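PDB 4V36: lysyl-trna-dependent l-ysyl-phosphatidylgycerol synthase from Bacillus licheniformis, which transfers lysine from lysyl-tRNA to the membrane lipid phosphatidylglycerol, a modification linked to bacterial resistance. Local coordinates for residues 277-281 with 319-324; 92-97 with 110-115; 258-262 with 289-293. One frame throughout, in Å; residues are numbered along the deposited sequence.

Interaction 1 of 3, residues 277-281 with 319-324; sequences RLAAV and LPVTMI
Pro-320 and Val-281 meet at the centre of a largely apolar helix-helix contact, with no hydrogen bond passing between the two segments. The pyrrolidine ring of Pro-320 points at the facing helix and lodges its CG beside the backbone of Leu-278, 3.9 Å from Leu-278 N, while its CB touches Val-281 CG2. Val-281 in turn reaches across with both methyls. Its CG1, set anti to the backbone N (chi1 171°), comes within 3.5 Å of Met-323 CB. The same methyl also touches Ile-324 CD1 and lies 3.6 Å from the carbonyl oxygen Pro-320 O. One turn back, Leu-278 CD1 approaches Leu-319 CG at 4.0 Å, the two branched ends meeting at a slant.

The pairing illustrates how two helices can pack almost in parallel: over these residues the axes come within 8.9 Å and their N-to-C directions differ by only 16°. The helices are 276-285 and 319-330, the second following strand 305-313 after a short link and lying on the central sheet of the domain.

At the exposed margin Arg-277 folds over the proline. A bend at chi3 (57°) brings its guanidinium above Pro-320, so that Pro-320 CG sits under one face, toward the rim, and Val-321 CG2 meets the edge, 3.9 Å from Arg-277 NH2. The contact is van der Waals in kind, aliphatic carbon against a flat cation.

Farther out, Leu-319, Thr-322 and Met-323 rest on Leu-311 of strand 305-313, and Met-323 also reaches Leu-115 of strand 111-122. Thr-322 OG1 is hydrogen-bonded to Ser-318 O, and on the other helix Leu-278 N is held by Thr-275 OG1.

Interaction 2 of 3, residues 92-97 with 110-115; sequences VIFYQI and YRFFKL
Strands 91-97 and 111-122 lie on either side of strand 305-313 in the central mixed sheet, and this buried contact joins them by side chains that reach past the strand between. Its polar element is a single bond from Tyr-110, which sits just before strand 111-122: the phenol OH donates to the carbonyl oxygen Val-92 O at 2.9 Å. The approach is bent, with a C=O...donor angle of 118°, and the hydroxyl stands above the carbonyl plane instead of on a lone pair. From the ring's own side the acceptor lies at the edge, in plane. Val-92 CB packs against the same hydroxyl.

Tyr-110 is used a second time through its face. Phe-94 turns an edge toward it in a T-shaped pair, with centroids 5.4 Å apart and planes at 77°, and Phe-94 CE1 comes 3.7 Å from Tyr-110 CZ. One aromatic side chain is thus fixed at its tip by a hydrogen bond and across its face by a second ring. Leu-82 of helix 74-87 and Arg-314 also touch Tyr-110.

Toward the other end, Leu-115 directs CD1 into the bend of strand 91-97, 3.6 Å from Tyr-95 CE1 and equally close to Gln-96 N, with Gln-96 CG nearby. Ile-97 holds its CG1 between the backbone N and the carbonyl carbon (chi1 71°), a setting from which the extended chain carries CD1 to Phe-112 CE1 at 3.7 Å.

The chain turns a corner at Gln-96, whose backbone has positive phi. There Gln-96 and Ile-97 together face Tyr-310 of the intervening strand, the pattern of a G1 beta bulge, in a sheet consistent with the acetyltransferase-like (GNAT) fold of this family.

Interaction 3 of 3, residues 258-262 with 289-293; sequences MGMAP and MYSFS
A loop packed against a strand of the central sheet makes this partly buried contact: residues 289-293, between helices 276-285 and 296-300, lie against residues 258-262. Tyr-290 and Pro-262 carry one end of it in a CH-pi contact. Pro-262 CD stands over the ring, 3.8 Å from the centroid of Tyr-290 and 18° off the normal, while Met-289 CB covers the opposite face. The phenol oxygen finds its polar partner in Leu-115 O of strand 111-122, which fixes the far end of the ring.

Beside it, Met-260 extends away from its own amide nitrogen (chi1 -164°) and then bends at chi3, which sets CE 3.5 Å from Met-289 CB and 3.7 Å from Tyr-290 CE1.

In what is probably an acetyltransferase-like domain, the loop also borders the site of bound lysine amide, with the Ser-291 side chain about 4 Å from the ligand. Facing Ser-291 is Gly-259, whose positive phi suits a residue lacking a beta carbon and whose CA lies 4.2 Å from Ser-291 OG. Phe-292 presents its ring edge to Met-258 O, with CE2 at 3.1 Å; that oxygen accepts a hydrogen bond from Lys-299 NZ. Phe-241 also meets Phe-292 edge-to-face.

How the interactions relate
Along the chain interaction 2 comes first and is complete before the others open, whereas interactions 1 and 3 alternate their segments. All three bear on the same mixed sheet. Interactions 2 and 3 have centres about 17 Å apart and reach neighbouring strands, 111-122 and 255-261; Gln-96 NE2 packs on Met-260 CE between them, at 3.8 Å. Interaction 1, its centre about 13 Å from that of interaction 2, lays helix 319-330 on the sheet, where Thr-322 CG2 meets Ile-93 CD1 at 3.7 Å. Met-323 and Met-289 connect interactions 1 and 3, whose centres are about 19 Å apart. The helix pair thus touches the loop beside the lysine amide both directly and by way of the sheet.

Interaction 1 of 3, residues 277-281 with 319-324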
loop_
_atom_site.group_PDB
_atom_site.type_symbol
_atom_site.label_atom_id
_atom_site.label_comp_id
_atom_site.label_asym_id
_atom_site.label_seq_id
_atom_site.Cartn_x
_atom_site.Cartn_y
_atom_site.Cartn_z
ATOM N N ARG A 277 -4.736 -25.695 8.195
ATOM C CA ARG A 277 -4.234 -25.246 6.900
ATOM C C ARG A 277 -4.195 -23.726 6.826
ATOM O O ARG A 277 -3.147 -23.133 6.575
ATOM C CB ARG A 277 -5.103 -25.788 5.765
ATOM C CG ARG A 277 -5.029 -27.289 5.557
ATOM C CD ARG A 277 -6.005 -27.717 4.470
ATOM N NE ARG A 277 -5.758 -27.025 3.207
ATOM C CZ ARG A 277 -6.651 -26.916 2.228
ATOM N NH1 ARG A 277 -7.857 -27.447 2.368
ATOM N NH2 ARG A 277 -6.343 -26.272 1.110
ATOM N N LEU A 278 -5.348 -23.106 7.054
ATOM C CA LEU A 278 -5.487 -21.659 6.959
ATOM C C LEU A 278 -4.631 -20.942 7.996
ATOM O O LEU A 278 -4.023 -19.912 7.704
ATOM C CB LEU A 278 -6.956 -21.259 7.119
ATOM C CG LEU A 278 -7.289 -19.780 6.921
ATOM C CD1 LEU A 278 -6.852 -19.315 5.540
ATOM C CD2 LEU A 278 -8.775 -19.537 7.127
ATOM N N ALA A 279 -4.584 -21.495 9.205
ATOM C CA ALA A 279 -3.818 -20.899 10.294
ATOM C C ALA A 279 -2.330 -20.843 9.964
ATOM O O ALA A 279 -1.684 -19.813 10.152
ATOM C CB ALA A 279 -4.045 -21.673 11.585
ATOM N N ALA A 280 -1.794 -21.952 9.464
ATOM C CA ALA A 280 -0.378 -22.038 9.127
ATOM C C ALA A 280 -0.009 -21.069 8.006
ATOM O O ALA A 280 1.075 -20.486 8.007
ATOM C CB ALA A 280 -0.015 -23.461 8.735
ATOM N N VAL A 281 -0.921 -20.900 7.056
ATOM C CA VAL A 281 -0.691 -20.017 5.920
ATOM C C VAL A 281 -0.644 -18.552 6.348
ATOM O O VAL A 281 0.205 -17.787 5.888
ATOM C CB VAL A 281 -1.779 -20.201 4.845
ATOM C CG1 VAL A 281 -1.665 -19.128 3.782
ATOM C CG2 VAL A 281 -1.673 -21.580 4.219
ATOM N N LEU A 319 -9.271 -21.348 0.102
ATOM C CA LEU A 319 -8.770 -20.115 0.706
ATOM C C LEU A 319 -7.303 -20.188 1.167
ATOM O O LEU A 319 -6.557 -19.230 0.963
ATOM C CB LEU A 319 -9.667 -19.707 1.880
ATOM C CG LEU A 319 -9.340 -18.396 2.594
ATOM C CD1 LEU A 319 -9.345 -17.240 1.612
ATOM C CD2 LEU A 319 -10.330 -18.149 3.725
ATOM N N PRO A 320 -6.878 -21.307 1.794
ATOM C CA PRO A 320 -5.455 -21.371 2.158
ATOM C C PRO A 320 -4.514 -21.303 0.955
ATOM O O PRO A 320 -3.473 -20.648 1.030
ATOM C CB PRO A 320 -5.334 -22.728 2.856
ATOM C CG PRO A 320 -6.689 -22.996 3.389
ATOM C CD PRO A 320 -7.629 -22.443 2.364
ATOM N N VAL A 321 -4.876 -21.972 -0.134
ATOM C CA VAL A 321 -4.071 -21.941 -1.350
ATOM C C VAL A 321 -4.045 -20.533 -1.937
ATOM O O VAL A 321 -2.995 -20.040 -2.350
ATOM C CB VAL A 321 -4.601 -22.924 -2.410
ATOM C CG1 VAL A 321 -3.759 -22.848 -3.676
ATOM C CG2 VAL A 321 -4.620 -24.341 -1.857
ATOM N N THR A 322 -5.211 -19.894 -1.960
ATOM C CA THR A 322 -5.359 -18.541 -2.485
ATOM C C THR A 322 -4.408 -17.558 -1.807
ATOM O O THR A 322 -3.769 -16.740 -2.471
ATOM C CB THR A 322 -6.807 -18.040 -2.318
ATOM O OG1 THR A 322 -7.697 -18.906 -3.032
ATOM C CG2 THR A 322 -6.952 -16.620 -2.846
ATOM N N MET A 323 -4.312 -17.650 -0.485
ATOM C CA MET A 323 -3.430 -16.782 0.286
ATOM C C MET A 323 -1.964 -17.010 -0.068
ATOM O O MET A 323 -1.179 -16.065 -0.129
ATOM C CB MET A 323 -3.645 -16.999 1.784
ATOM C CG MET A 323 -4.968 -16.476 2.308
ATOM S SD MET A 323 -5.075 -14.679 2.209
ATOM C CE MET A 323 -3.676 -14.197 3.219
ATOM N N ILE A 324 -1.601 -18.267 -0.301
ATOM C CA ILE A 324 -0.234 -18.619 -0.673
ATOM C C ILE A 324 0.134 -18.047 -2.040
ATOM O O ILE A 324 1.221 -17.492 -2.219
ATOM C CB ILE A 324 -0.032 -20.148 -0.682
ATOM C CG1 ILE A 324 -0.037 -20.689 0.747
ATOM C CG2 ILE A 324 1.275 -20.518 -1.363
ATOM C CD1 ILE A 324 1.094 -20.151 1.601
#

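Interaction 2 of 3, residues 92-97 with 110-115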
loop_
_atom_site.group_PDB
_atom_site.type_symbol
_atom_site.label_atom_id
_atom_site.label_comp_id
_atom_site.label_asym_id
_atom_site.label_seq_id
_atom_site.Cartn_x
_atom_site.Cartn_y
_atom_site.Cartn_z
ATOM N N VAL A 92 -10.903 -15.702 -10.857
ATOM C CA VAL A 92 -10.565 -14.326 -10.508
ATOM C C VAL A 92 -10.582 -14.094 -9.001
ATOM O O VAL A 92 -11.550 -14.428 -8.319
ATOM C CB VAL A 92 -11.522 -13.328 -11.178
ATOM C CG1 VAL A 92 -11.170 -11.903 -10.777
ATOM C CG2 VAL A 92 -11.470 -13.482 -12.684
ATOM N N ILE A 93 -9.498 -13.517 -8.496
ATOM C CA ILE A 93 -9.367 -13.203 -7.080
ATOM C C ILE A 93 -9.197 -11.697 -6.887
ATOM O O ILE A 93 -8.464 -11.050 -7.634
ATOM C CB ILE A 93 -8.169 -13.942 -6.452
ATOM C CG1 ILE A 93 -8.226 -15.434 -6.788
ATOM C CG2 ILE A 93 -8.130 -13.727 -4.949
ATOM C CD1 ILE A 93 -6.949 -16.183 -6.473
ATOM N N PHE A 94 -9.886 -11.141 -5.896
ATOM C CA PHE A 94 -9.756 -9.723 -5.581
ATOM C C PHE A 94 -9.028 -9.539 -4.253
ATOM O O PHE A 94 -9.444 -10.075 -3.226
ATOM C CB PHE A 94 -11.129 -9.049 -5.538
ATOM C CG PHE A 94 -11.845 -9.046 -6.861
ATOM C CD1 PHE A 94 -12.659 -10.105 -7.228
ATOM C CD2 PHE A 94 -11.699 -7.985 -7.738
ATOM C CE1 PHE A 94 -13.315 -10.104 -8.445
ATOM C CE2 PHE A 94 -12.353 -7.978 -8.956
ATOM C CZ PHE A 94 -13.161 -9.041 -9.311
ATOM N N TYR A 95 -7.943 -8.773 -4.279
ATOM C CA TYR A 95 -7.094 -8.615 -3.105
ATOM C C TYR A 95 -7.136 -7.196 -2.540
ATOM O O TYR A 95 -6.934 -6.223 -3.264
ATOM C CB TYR A 95 -5.657 -9.006 -3.450
ATOM C CG TYR A 95 -4.674 -8.799 -2.324
ATOM C CD1 TYR A 95 -4.743 -9.560 -1.165
ATOM C CD2 TYR A 95 -3.665 -7.851 -2.427
ATOM C CE1 TYR A 95 -3.840 -9.374 -0.134
ATOM C CE2 TYR A 95 -2.758 -7.660 -1.404
ATOM C CZ TYR A 95 -2.849 -8.422 -0.259
ATOM O OH TYR A 95 -1.948 -8.230 0.761
ATOM N N GLN A 96 -7.396 -7.104 -1.238
ATOM C CA GLN A 96 -7.488 -5.834 -0.514
ATOM C C GLN A 96 -8.577 -4.909 -1.052
ATOM O O GLN A 96 -8.306 -3.772 -1.439
ATOM C CB GLN A 96 -6.142 -5.100 -0.522
ATOM C CG GLN A 96 -5.088 -5.729 0.372
ATOM C CD GLN A 96 -3.951 -4.779 0.690
ATOM O OE1 GLN A 96 -4.121 -3.560 0.670
ATOM N NE2 GLN A 96 -2.782 -5.334 0.986
ATOM N N ILE A 97 -9.812 -5.401 -1.063
ATOM C CA ILE A 97 -10.964 -4.559 -1.358
ATOM C C ILE A 97 -11.535 -4.036 -0.047
ATOM O O ILE A 97 -11.131 -4.479 1.028
ATOM C CB ILE A 97 -12.057 -5.317 -2.133
ATOM C CG1 ILE A 97 -12.739 -6.346 -1.227
ATOM C CG2 ILE A 97 -11.470 -5.976 -3.373
ATOM C CD1 ILE A 97 -13.906 -7.052 -1.876
ATOM N N TYR A 110 -19.240 -14.191 -4.649
ATOM C CA TYR A 110 -17.938 -14.110 -3.995
ATOM C C TYR A 110 -18.071 -14.097 -2.479
ATOM O O TYR A 110 -19.028 -13.548 -1.933
ATOM C CB TYR A 110 -17.175 -12.866 -4.457
ATOM C CG TYR A 110 -16.380 -13.068 -5.727
ATOM C CD1 TYR A 110 -16.953 -12.847 -6.971
ATOM C CD2 TYR A 110 -15.056 -13.479 -5.679
ATOM C CE1 TYR A 110 -16.228 -13.031 -8.133
ATOM C CE2 TYR A 110 -14.323 -13.667 -6.834
ATOM C CZ TYR A 110 -14.915 -13.442 -8.058
ATOM O OH TYR A 110 -14.188 -13.627 -9.210
ATOM N N ARG A 111 -17.103 -14.711 -1.807
ATOM C CA ARG A 111 -17.035 -14.692 -0.351
ATOM C C ARG A 111 -15.909 -13.762 0.085
ATOM O O ARG A 111 -15.031 -13.431 -0.711
ATOM C CB ARG A 111 -16.824 -16.103 0.200
ATOM C CG ARG A 111 -17.985 -17.043 -0.080
ATOM C CD ARG A 111 -17.605 -18.495 0.141
ATOM N NE ARG A 111 -18.729 -19.390 -0.120
ATOM C CZ ARG A 111 -18.630 -20.711 -0.213
ATOM N NH1 ARG A 111 -17.452 -21.302 -0.073
ATOM N NH2 ARG A 111 -19.710 -21.444 -0.453
ATOM N N PHE A 112 -15.932 -13.340 1.344
ATOM C CA PHE A 112 -14.972 -12.347 1.809
ATOM C C PHE A 112 -14.202 -12.802 3.042
ATOM O O PHE A 112 -14.730 -13.509 3.898
ATOM C CB PHE A 112 -15.684 -11.024 2.096
ATOM C CG PHE A 112 -16.499 -10.518 0.941
ATOM C CD1 PHE A 112 -15.887 -9.910 -0.143
ATOM C CD2 PHE A 112 -17.877 -10.659 0.935
ATOM C CE1 PHE A 112 -16.634 -9.448 -1.210
ATOM C CE2 PHE A 112 -18.629 -10.197 -0.129
ATOM C CZ PHE A 112 -18.007 -9.591 -1.203
ATOM N N PHE A 113 -12.944 -12.382 3.116
ATOM C CA PHE A 113 -12.070 -12.725 4.227
ATOM C C PHE A 113 -11.248 -11.507 4.633
ATOM O O PHE A 113 -10.534 -10.933 3.811
ATOM C CB PHE A 113 -11.157 -13.893 3.847
ATOM C CG PHE A 113 -10.099 -14.194 4.866
ATOM C CD1 PHE A 113 -10.409 -14.900 6.016
ATOM C CD2 PHE A 113 -8.791 -13.779 4.671
ATOM C CE1 PHE A 113 -9.436 -15.182 6.956
ATOM C CE2 PHE A 113 -7.814 -14.056 5.607
ATOM C CZ PHE A 113 -8.139 -14.758 6.751
ATOM N N LYS A 114 -11.348 -11.114 5.899
ATOM C CA LYS A 114 -10.670 -9.913 6.375
ATOM C C LYS A 114 -9.166 -10.134 6.500
ATOM O O LYS A 114 -8.712 -10.965 7.286
ATOM C CB LYS A 114 -11.252 -9.461 7.716
ATOM C CG LYS A 114 -10.943 -8.012 8.060
ATOM C CD LYS A 114 -11.814 -7.511 9.202
ATOM C CE LYS A 114 -11.640 -6.013 9.411
ATOM N NZ LYS A 114 -12.504 -5.500 10.508
ATOM N N LEU A 115 -8.403 -9.378 5.717
ATOM C CA LEU A 115 -6.950 -9.513 5.671
ATOM C C LEU A 115 -6.270 -8.727 6.787
ATOM O O LEU A 115 -5.215 -9.117 7.286
ATOM C CB LEU A 115 -6.422 -9.042 4.313
ATOM C CG LEU A 115 -6.969 -9.768 3.084
ATOM C CD1 LEU A 115 -6.772 -8.921 1.841
ATOM C CD2 LEU A 115 -6.293 -11.118 2.924
#

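Interaction 3 of 3, residues 258-262 with 289-293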
loop_
_atom_site.group_PDB
_atom_site.type_symbol
_atom_site.label_atom_id
_atom_site.label_comp_id
_atom_site.label_asym_id
_atom_site.label_seq_id
_atom_site.Cartn_x
_atom_site.Cartn_y
_atom_site.Cartn_z
ATOM N N MET A 258 -1.402 4.867 7.361
ATOM C CA MET A 258 -0.156 4.246 7.797
ATOM C C MET A 258 0.013 2.838 7.234
ATOM O O MET A 258 0.946 2.124 7.597
ATOM C CB MET A 258 -0.084 4.200 9.324
ATOM C CG MET A 258 -0.025 5.561 9.987
ATOM S SD MET A 258 0.353 5.431 11.744
ATOM C CE MET A 258 1.973 4.672 11.683
ATOM N N GLY A 259 -0.893 2.441 6.348
ATOM C CA GLY A 259 -0.834 1.119 5.755
ATOM C C GLY A 259 -1.597 0.094 6.569
ATOM O O GLY A 259 -2.104 0.397 7.650
ATOM N N MET A 260 -1.670 -1.128 6.054
ATOM C CA MET A 260 -2.452 -2.175 6.698
ATOM C C MET A 260 -1.726 -2.776 7.898
ATOM O O MET A 260 -0.500 -2.894 7.909
ATOM C CB MET A 260 -2.801 -3.274 5.690
ATOM C CG MET A 260 -3.921 -4.198 6.147
ATOM S SD MET A 260 -4.473 -5.331 4.858
ATOM C CE MET A 260 -3.018 -6.351 4.662
ATOM N N ALA A 261 -2.499 -3.147 8.911
ATOM C CA ALA A 261 -1.973 -3.819 10.088
ATOM C C ALA A 261 -2.751 -5.111 10.315
ATOM O O ALA A 261 -3.906 -5.216 9.898
ATOM C CB ALA A 261 -2.061 -2.911 11.306
ATOM N N PRO A 262 -2.124 -6.104 10.965
ATOM C CA PRO A 262 -2.842 -7.350 11.248
ATOM C C PRO A 262 -4.021 -7.129 12.188
ATOM O O PRO A 262 -4.003 -6.196 12.991
ATOM C CB PRO A 262 -1.775 -8.234 11.904
ATOM C CG PRO A 262 -0.766 -7.274 12.441
ATOM C CD PRO A 262 -0.735 -6.147 11.454
ATOM N N MET A 289 2.139 -8.512 3.801
ATOM C CA MET A 289 0.933 -7.697 3.711
ATOM C C MET A 289 0.961 -6.478 4.629
ATOM O O MET A 289 0.157 -5.558 4.472
ATOM C CB MET A 289 -0.300 -8.543 4.027
ATOM C CG MET A 289 -0.444 -9.786 3.167
ATOM S SD MET A 289 -2.134 -10.417 3.158
ATOM C CE MET A 289 -2.596 -10.195 4.875
ATOM N N TYR A 290 1.883 -6.467 5.584
ATOM C CA TYR A 290 1.930 -5.396 6.571
ATOM C C TYR A 290 3.233 -4.608 6.488
ATOM O O TYR A 290 4.290 -5.083 6.905
ATOM C CB TYR A 290 1.736 -5.970 7.972
ATOM C CG TYR A 290 0.613 -6.979 8.042
ATOM C CD1 TYR A 290 -0.706 -6.590 7.856
ATOM C CD2 TYR A 290 0.872 -8.321 8.287
ATOM C CE1 TYR A 290 -1.738 -7.508 7.913
ATOM C CE2 TYR A 290 -0.153 -9.248 8.349
ATOM C CZ TYR A 290 -1.457 -8.835 8.161
ATOM O OH TYR A 290 -2.481 -9.752 8.221
ATOM N N SER A 291 3.143 -3.396 5.950
ATOM C CA SER A 291 4.316 -2.559 5.726
ATOM C C SER A 291 4.849 -1.942 7.016
ATOM O O SER A 291 4.173 -1.951 8.047
ATOM C CB SER A 291 3.989 -1.454 4.718
ATOM O OG SER A 291 2.852 -0.714 5.127
ATOM N N PHE A 292 6.070 -1.414 6.939
ATOM C CA PHE A 292 6.741 -0.754 8.060
ATOM C C PHE A 292 6.927 -1.691 9.251
ATOM O O PHE A 292 8.038 -2.148 9.520
ATOM C CB PHE A 292 5.969 0.497 8.486
ATOM C CG PHE A 292 5.455 1.305 7.332
ATOM C CD1 PHE A 292 6.332 1.881 6.428
ATOM C CD2 PHE A 292 4.094 1.485 7.147
ATOM C CE1 PHE A 292 5.861 2.620 5.361
ATOM C CE2 PHE A 292 3.620 2.225 6.082
ATOM C CZ PHE A 292 4.504 2.792 5.189
ATOM N N SER A 293 5.841 -1.973 9.960
ATOM C CA SER A 293 5.900 -2.873 11.104
ATOM C C SER A 293 4.770 -3.893 11.062
ATOM O O SER A 293 3.626 -3.556 10.757
ATOM C CB SER A 293 5.845 -2.081 12.413
ATOM O OG SER A 293 5.992 -2.938 13.533
#